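Local atomic coordinates of phage terminase large subunit (PDB entry 4ZNL), a protein that probably acts as the ATP-driven motor that moves viral DNA into empty capsids, and as the endonuclease that cuts the genome at the start and end of packaging. Residues A[153-158]-A[182-187]; A[68-73]-A[130-135]. One frame throughout, in Å; residues are numbered along the deposited sequence.

How the contacts relate
Both contacts are buried and belong to one mixed sheet in the ATPase domain, where strands 67-72 and 150-154 are neighbours. Contact 2 joins 67-72 to 126-136 through regular parallel pairing, with apolar groups on one face of the strands and a tryptophan with long charged side chains on the other. Contact 1 lies where strands 150-154 and 178-183 run out into loops beside the bound magnesium and beryllium fluoride, and there side chains bond to backbone, through S183 OG and E155 OE1, in place of regular pairing and ring contacts. The two meet directly, since D154 N lies 2.9 Å from I71 O, a probable hydrogen bond, and P73 packs against D154, E155 and M158.

Contact 1 of 2, residues A[153-158]-A[182-187]; sequences LDEAAM and ISTPKG
I182 joins the last residues of its strand to 153-158 through both of its backbone polar groups. Its N donates to L153 O at 3.0 Å, nearly straight in line with that carbonyl. Its O receives A156 N at 3.0 Å, the donor standing above the carbonyl plane, at the first residue of the 3-10 segment 156-158. The side chain suits a buried strand: CG1 sits between backbone N and carbonyl carbon (chi1 68°), which brings it 3.8 Å from D154 OD1, while D154 OD2 is held by S49 OG.

S183 points toward the 3-10 segment, and its short side chain puts the hydroxyl beside A157 N. Its OG, anti to the backbone N (chi1 -159°), accepts from A157 N at 2.9 Å and donates to T184 O, tying the two together.

T184 offers its N to E155 OE1 at 3.1 Å, on the syn side of the carboxylate but 23° out of its plane. E155 reaches it because its chain folds back at chi2. A water donates to the same oxygen and accepts from K186 NZ, bridging the two. T184 OG1 bonds to L42 O.

K186 closes the contact with its aliphatic part. Its CB packs on the CB of A157, whose small side chain allows this close approach, and CD lies 3.5 Å from M158 SD, the two long chains running at a slant to each other. The NZ end also forms a salt bridge with E252.

D154 and E155 end the predicted Walker B motif: D154 belongs to the magnesium site, and E155, the predicted catalytic residue, touches the bound beryllium fluoride. The end of strand 178-183 holds E155 through T184 N while S49 holds D154, within the beta-alpha-beta unit 150-154, 161-168, 178-183 of a P-loop ATPase.

Contact 2 of 2, residues A[68-73]-A[130-135]; sequences GWIIAP and SEFRGK
Parallel pairing of neighbouring strands in the P-loop ATPase sheet joins 68-73 to 130-135, with five backbone hydrogen bonds running from G68 N to A72 N. Alternation sends W69, I71, R133 and K135 to one face and I70 and F132 to the other.

On the apolar face, F132 has CG anti to the backbone N (chi1 171°), which swings its ring across to the neighbouring strand. I70 CG1 meets the ring at its edge, 3.6 Å from CE1. Both residues suit a core position, since helices 48-62 and 75-94 cover this face. G68 and G134 add no side chain here.

On the other face the indole of W69 meets R133 and K135, whose long aliphatic parts can lie along it while their polar ends reach R107 O and N142 O. R133 runs beside the ring, its CB 3.7 Å from W69 CD1. K135 lies over one ring face: CG stands above the plane toward the rim, and CE makes a CH-pi contact, 3.9 Å from the centroid of the six-membered ring. K135 NZ, hydrogen-bonded to N142 O, forms an off-centre cation-pi contact with the same ring. In the indole plane, a water accepts from W69 NE1 at 3.0 Å and donates to E131 OE2, which is also salt-bridged to R109.

Contact 1 of 2, residues A[153-158]-A[182-187]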
ATOM      1  N   LEU A 153      -4.811  -1.526   0.048  1.00 14.60           N
ATOM      2  CA  LEU A 153      -5.909  -0.556  -0.063  1.00 14.85           C
ATOM      3  C   LEU A 153      -5.372   0.851   0.150  1.00 15.73           C
ATOM      4  O   LEU A 153      -4.917   1.184   1.237  1.00 16.95           O
ATOM      5  CB  LEU A 153      -7.019  -0.835   0.942  1.00 15.08           C
ATOM      6  CG  LEU A 153      -7.925  -2.032   0.676  1.00 18.58           C
ATOM      7  CD1 LEU A 153      -7.150  -3.327   0.829  1.00 18.50           C
ATOM      8  CD2 LEU A 153      -9.119  -1.986   1.613  1.00 21.21           C
ATOM      9  N   ASP A 154      -5.408   1.658  -0.907  1.00 15.28           N
ATOM     10  CA  ASP A 154      -4.947   3.045  -0.868  1.00 15.10           C
ATOM     11  C   ASP A 154      -6.156   3.955  -0.593  1.00 14.47           C
ATOM     12  O   ASP A 154      -7.242   3.731  -1.127  1.00 15.98           O
ATOM     13  CB  ASP A 154      -4.244   3.395  -2.191  1.00 17.60           C
ATOM     14  CG  ASP A 154      -3.405   4.661  -2.099  1.00 20.19           C
ATOM     15  OD1 ASP A 154      -3.199   5.169  -0.976  1.00 22.26           O
ATOM     16  OD2 ASP A 154      -2.940   5.141  -3.150  1.00 19.75           O
ATOM     17  N   GLU A 155      -5.962   4.959   0.258  1.00 14.24           N
ATOM     18  CA  GLU A 155      -7.047   5.756   0.853  1.00 15.36           C
ATOM     19  C   GLU A 155      -8.187   4.872   1.349  1.00 14.60           C
ATOM     20  O   GLU A 155      -9.374   5.087   1.042  1.00 15.27           O
ATOM     21  CB  GLU A 155      -7.570   6.794  -0.133  1.00 19.67           C
ATOM     22  CG  GLU A 155      -6.547   7.863  -0.513  1.00 23.44           C
ATOM     23  CD  GLU A 155      -5.807   8.453   0.692  1.00 26.21           C
ATOM     24  OE1 GLU A 155      -6.398   8.613   1.782  1.00 25.53           O
ATOM     25  OE2 GLU A 155      -4.610   8.756   0.543  1.00 28.52           O
ATOM     26  N   ALA A 156      -7.806   3.879   2.134  1.00 12.72           N
ATOM     27  CA  ALA A 156      -8.742   2.890   2.653  1.00 13.78           C
ATOM     28  C   ALA A 156      -9.947   3.498   3.372  1.00 15.82           C
ATOM     29  O   ALA A 156     -11.033   2.937   3.320  1.00 16.38           O
ATOM     30  CB  ALA A 156      -8.009   1.945   3.586  1.00 13.04           C
ATOM     31  N   ALA A 157      -9.771   4.633   4.042  1.00 18.55           N
ATOM     32  CA  ALA A 157     -10.867   5.196   4.839  1.00 20.04           C
ATOM     33  C   ALA A 157     -12.015   5.714   3.976  1.00 21.73           C
ATOM     34  O   ALA A 157     -13.082   6.051   4.502  1.00 23.19           O
ATOM     35  CB  ALA A 157     -10.364   6.316   5.741  1.00 18.64           C
ATOM     36  N   MET A 158     -11.785   5.794   2.666  1.00 20.57           N
ATOM     37  CA  MET A 158     -12.819   6.191   1.707  1.00 20.64           C
ATOM     38  C   MET A 158     -13.477   4.987   1.041  1.00 21.91           C
ATOM     39  O   MET A 158     -14.341   5.147   0.178  1.00 23.43           O
ATOM     40  CB  MET A 158     -12.228   7.088   0.617  1.00 20.56           C
ATOM     41  CG  MET A 158     -11.788   8.466   1.088  1.00 21.68           C
ATOM     42  SD  MET A 158     -13.119   9.446   1.815  1.00 38.05           S
ATOM     43  CE  MET A 158     -14.464   9.202   0.659  1.00 63.05           C
ATOM     44  N   ILE A 182      -3.866   1.532   3.986  1.00 11.94           N
ATOM     45  CA  ILE A 182      -3.238   2.835   4.176  1.00 15.85           C
ATOM     46  C   ILE A 182      -4.154   3.984   3.772  1.00 14.31           C
ATOM     47  O   ILE A 182      -4.847   3.917   2.751  1.00 14.33           O
ATOM     48  CB  ILE A 182      -1.926   2.913   3.371  1.00 23.03           C
ATOM     49  CG1 ILE A 182      -2.226   2.918   1.872  1.00 26.20           C
ATOM     50  CG2 ILE A 182      -1.064   1.723   3.713  1.00 26.05           C
ATOM     51  CD1 ILE A 182      -1.025   2.750   0.981  1.00 28.58           C
ATOM     52  N   SER A 183      -4.151   5.051   4.563  1.00 13.81           N
ATOM     53  CA  SER A 183      -5.111   6.131   4.355  1.00 14.23           C
ATOM     54  C   SER A 183      -4.829   7.366   5.200  1.00 13.57           C
ATOM     55  O   SER A 183      -4.196   7.291   6.251  1.00 11.79           O
ATOM     56  CB  SER A 183      -6.526   5.641   4.674  1.00 15.69           C
ATOM     57  OG  SER A 183      -7.509   6.450   4.045  1.00 17.31           O
ATOM     58  N   THR A 184      -5.304   8.503   4.716  1.00 14.35           N
ATOM     59  CA  THR A 184      -5.613   9.627   5.583  1.00 16.62           C
ATOM     60  C   THR A 184      -6.955   9.284   6.231  1.00 14.99           C
ATOM     61  O   THR A 184      -7.850   8.770   5.568  1.00 14.15           O
ATOM     62  CB  THR A 184      -5.659  10.950   4.787  1.00 22.30           C
ATOM     63  OG1 THR A 184      -4.329  11.296   4.387  1.00 24.18           O
ATOM     64  CG2 THR A 184      -6.237  12.102   5.614  1.00 24.53           C
ATOM     65  N   PRO A 185      -7.093   9.531   7.539  1.00 15.71           N
ATOM     66  CA  PRO A 185      -8.306   9.075   8.226  1.00 15.00           C
ATOM     67  C   PRO A 185      -9.572   9.834   7.828  1.00 14.98           C
ATOM     68  O   PRO A 185      -9.465  10.962   7.339  1.00 13.08           O
ATOM     69  CB  PRO A 185      -7.981   9.324   9.698  1.00 15.37           C
ATOM     70  CG  PRO A 185      -7.004  10.447   9.679  1.00 16.57           C
ATOM     71  CD  PRO A 185      -6.174  10.228   8.453  1.00 16.77           C
ATOM     72  N   LYS A 186     -10.733   9.202   8.025  1.00 17.79           N
ATOM     73  CA  LYS A 186     -12.037   9.844   7.838  1.00 21.62           C
ATOM     74  C   LYS A 186     -12.948   9.507   9.012  1.00 20.84           C
ATOM     75  O   LYS A 186     -13.930   8.782   8.869  1.00 21.76           O
ATOM     76  CB  LYS A 186     -12.689   9.401   6.516  1.00 26.45           C
ATOM     77  CG  LYS A 186     -12.618  10.434   5.424  1.00 31.07           C
ATOM     78  CD  LYS A 186     -11.325  10.340   4.696  1.00 34.56           C
ATOM     79  CE  LYS A 186     -11.025  11.620   3.943  1.00 35.97           C
ATOM     80  NZ  LYS A 186      -9.572  11.729   3.709  1.00 36.20           N
ATOM     81  N   GLY A 187     -12.606  10.015  10.186  1.00 18.60           N
ATOM     82  CA  GLY A 187     -13.421   9.778  11.354  1.00 18.93           C
ATOM     83  C   GLY A 187     -13.306   8.371  11.912  1.00 20.24           C
ATOM     84  O   GLY A 187     -12.372   7.618  11.603  1.00 19.87           O
TER
HETATM   85  O   HOH W   1      -8.963   9.418   2.459  1.00 39.16           O

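Contact 2 of 2, residues A[68-73]-A[130-135]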
ATOM      1  N   GLY A  68      -1.379  -9.870  -6.892  1.00 12.69           N
ATOM      2  CA  GLY A  68      -2.006  -8.930  -5.988  1.00 12.55           C
ATOM      3  C   GLY A  68      -2.576  -7.702  -6.650  1.00 12.00           C
ATOM      4  O   GLY A  68      -2.377  -7.448  -7.842  1.00 13.24           O
ATOM      5  N   TRP A  69      -3.293  -6.938  -5.841  1.00 10.86           N
ATOM      6  CA  TRP A  69      -3.932  -5.712  -6.280  1.00 11.44           C
ATOM      7  C   TRP A  69      -3.591  -4.515  -5.403  1.00 11.01           C
ATOM      8  O   TRP A  69      -3.349  -4.661  -4.199  1.00 10.16           O
ATOM      9  CB  TRP A  69      -5.452  -5.852  -6.249  1.00 13.46           C
ATOM     10  CG  TRP A  69      -6.076  -6.906  -7.089  1.00 14.92           C
ATOM     11  CD1 TRP A  69      -5.519  -7.599  -8.120  1.00 15.65           C
ATOM     12  CD2 TRP A  69      -7.416  -7.377  -6.960  1.00 16.61           C
ATOM     13  NE1 TRP A  69      -6.441  -8.477  -8.646  1.00 16.00           N
ATOM     14  CE2 TRP A  69      -7.617  -8.355  -7.949  1.00 16.92           C
ATOM     15  CE3 TRP A  69      -8.468  -7.068  -6.093  1.00 17.66           C
ATOM     16  CZ2 TRP A  69      -8.837  -9.037  -8.097  1.00 17.69           C
ATOM     17  CZ3 TRP A  69      -9.683  -7.740  -6.248  1.00 18.54           C
ATOM     18  CH2 TRP A  69      -9.851  -8.709  -7.237  1.00 17.48           C
ATOM     19  N   ILE A  70      -3.612  -3.329  -6.010  1.00 11.96           N
ATOM     20  CA  ILE A  70      -3.869  -2.103  -5.262  1.00 12.56           C
ATOM     21  C   ILE A  70      -5.299  -1.724  -5.584  1.00 12.96           C
ATOM     22  O   ILE A  70      -5.684  -1.683  -6.758  1.00 12.07           O
ATOM     23  CB  ILE A  70      -2.920  -0.935  -5.613  1.00 12.45           C
ATOM     24  CG1 ILE A  70      -1.492  -1.258  -5.179  1.00 13.81           C
ATOM     25  CG2 ILE A  70      -3.373   0.352  -4.901  1.00 11.94           C
ATOM     26  CD1 ILE A  70      -0.451  -0.279  -5.636  1.00 14.45           C
ATOM     27  N   ILE A  71      -6.091  -1.506  -4.534  1.00 13.84           N
ATOM     28  CA  ILE A  71      -7.453  -1.021  -4.674  1.00 14.56           C
ATOM     29  C   ILE A  71      -7.509   0.401  -4.158  1.00 14.15           C
ATOM     30  O   ILE A  71      -7.062   0.679  -3.045  1.00 15.06           O
ATOM     31  CB  ILE A  71      -8.474  -1.868  -3.899  1.00 17.25           C
ATOM     32  CG1 ILE A  71      -8.335  -3.352  -4.230  1.00 18.91           C
ATOM     33  CG2 ILE A  71      -9.887  -1.401  -4.211  1.00 18.68           C
ATOM     34  CD1 ILE A  71      -7.398  -4.082  -3.321  1.00 19.35           C
ATOM     35  N   ALA A  72      -8.057   1.296  -4.971  1.00 13.67           N
ATOM     36  CA  ALA A  72      -8.281   2.674  -4.568  1.00 14.48           C
ATOM     37  C   ALA A  72      -9.787   2.943  -4.568  1.00 15.94           C
ATOM     38  O   ALA A  72     -10.555   2.116  -5.057  1.00 16.78           O
ATOM     39  CB  ALA A  72      -7.546   3.629  -5.504  1.00 14.76           C
ATOM     40  N   PRO A  73     -10.218   4.090  -4.011  1.00 17.31           N
ATOM     41  CA  PRO A  73     -11.655   4.387  -3.948  1.00 18.45           C
ATOM     42  C   PRO A  73     -12.314   4.610  -5.306  1.00 19.81           C
ATOM     43  O   PRO A  73     -13.460   4.193  -5.490  1.00 20.16           O
ATOM     44  CB  PRO A  73     -11.712   5.674  -3.110  1.00 18.91           C
ATOM     45  CG  PRO A  73     -10.451   5.636  -2.286  1.00 18.55           C
ATOM     46  CD  PRO A  73      -9.431   5.061  -3.229  1.00 17.78           C
ATOM     47  N   SER A 130       4.398 -13.176 -12.481  1.00 19.42           N
ATOM     48  CA  SER A 130       3.789 -12.377 -11.428  1.00 18.09           C
ATOM     49  C   SER A 130       2.689 -11.504 -12.016  1.00 17.25           C
ATOM     50  O   SER A 130       2.767 -11.104 -13.176  1.00 15.97           O
ATOM     51  CB  SER A 130       4.834 -11.505 -10.744  1.00 18.43           C
ATOM     52  OG  SER A 130       5.835 -12.287 -10.134  1.00 19.41           O
ATOM     53  N   GLU A 131       1.671 -11.207 -11.220  1.00 17.72           N
ATOM     54  CA  GLU A 131       0.547 -10.403 -11.700  1.00 18.45           C
ATOM     55  C   GLU A 131       0.184  -9.283 -10.737  1.00 17.24           C
ATOM     56  O   GLU A 131       0.122  -9.476  -9.514  1.00 16.82           O
ATOM     57  CB  GLU A 131      -0.679 -11.284 -11.940  1.00 21.04           C
ATOM     58  CG  GLU A 131      -1.908 -10.496 -12.389  1.00 25.84           C
ATOM     59  CD  GLU A 131      -3.097 -11.375 -12.711  1.00 30.63           C
ATOM     60  OE1 GLU A 131      -2.952 -12.617 -12.675  1.00 34.38           O
ATOM     61  OE2 GLU A 131      -4.180 -10.820 -12.993  1.00 30.84           O
ATOM     62  N   PHE A 132      -0.066  -8.112 -11.316  1.00 17.05           N
ATOM     63  CA  PHE A 132      -0.545  -6.953 -10.584  1.00 18.17           C
ATOM     64  C   PHE A 132      -1.717  -6.326 -11.312  1.00 17.04           C
ATOM     65  O   PHE A 132      -1.723  -6.257 -12.547  1.00 16.42           O
ATOM     66  CB  PHE A 132       0.571  -5.925 -10.410  1.00 22.42           C
ATOM     67  CG  PHE A 132       0.096  -4.616  -9.857  1.00 25.21           C
ATOM     68  CD1 PHE A 132      -0.239  -4.499  -8.526  1.00 25.68           C
ATOM     69  CD2 PHE A 132      -0.032  -3.505 -10.676  1.00 26.51           C
ATOM     70  CE1 PHE A 132      -0.694  -3.299  -8.020  1.00 25.46           C
ATOM     71  CE2 PHE A 132      -0.482  -2.300 -10.167  1.00 26.12           C
ATOM     72  CZ  PHE A 132      -0.811  -2.200  -8.838  1.00 25.32           C
ATOM     73  N   ARG A 133      -2.714  -5.872 -10.554  1.00 16.95           N
ATOM     74  CA  ARG A 133      -3.810  -5.105 -11.129  1.00 18.93           C
ATOM     75  C   ARG A 133      -4.193  -3.928 -10.249  1.00 18.26           C
ATOM     76  O   ARG A 133      -4.084  -3.993  -9.018  1.00 18.27           O
ATOM     77  CB  ARG A 133      -5.051  -5.981 -11.361  1.00 22.31           C
ATOM     78  CG  ARG A 133      -4.796  -7.233 -12.183  1.00 25.53           C
ATOM     79  CD  ARG A 133      -6.095  -7.933 -12.573  1.00 29.01           C
ATOM     80  NE  ARG A 133      -6.879  -7.122 -13.504  1.00 32.00           N
ATOM     81  CZ  ARG A 133      -7.777  -7.599 -14.363  1.00 33.91           C
ATOM     82  NH1 ARG A 133      -8.422  -6.765 -15.172  1.00 33.98           N
ATOM     83  NH2 ARG A 133      -8.028  -8.901 -14.428  1.00 34.12           N
ATOM     84  N   GLY A 134      -4.620  -2.855 -10.906  1.00 16.27           N
ATOM     85  CA  GLY A 134      -5.288  -1.746 -10.251  1.00 16.39           C
ATOM     86  C   GLY A 134      -6.783  -1.970 -10.257  1.00 16.95           C
ATOM     87  O   GLY A 134      -7.364  -2.393 -11.262  1.00 16.62           O
ATOM     88  N   LYS A 135      -7.403  -1.705  -9.116  1.00 17.85           N
ATOM     89  CA  LYS A 135      -8.825  -1.927  -8.949  1.00 19.32           C
ATOM     90  C   LYS A 135      -9.405  -0.722  -8.244  1.00 19.47           C
ATOM     91  O   LYS A 135      -8.684   0.055  -7.617  1.00 17.15           O
ATOM     92  CB  LYS A 135      -9.112  -3.203  -8.145  1.00 21.86           C
ATOM     93  CG  LYS A 135      -8.721  -4.512  -8.835  1.00 23.51           C
ATOM     94  CD  LYS A 135      -9.617  -4.821 -10.045  1.00 24.33           C
ATOM     95  CE  LYS A 135      -9.527  -6.297 -10.442  1.00 24.47           C
ATOM     96  NZ  LYS A 135     -10.432  -6.681 -11.566  1.00 24.52           N
TER
HETATM   97  O   HOH W   2      -6.287 -10.905 -10.459  1.00 20.74           O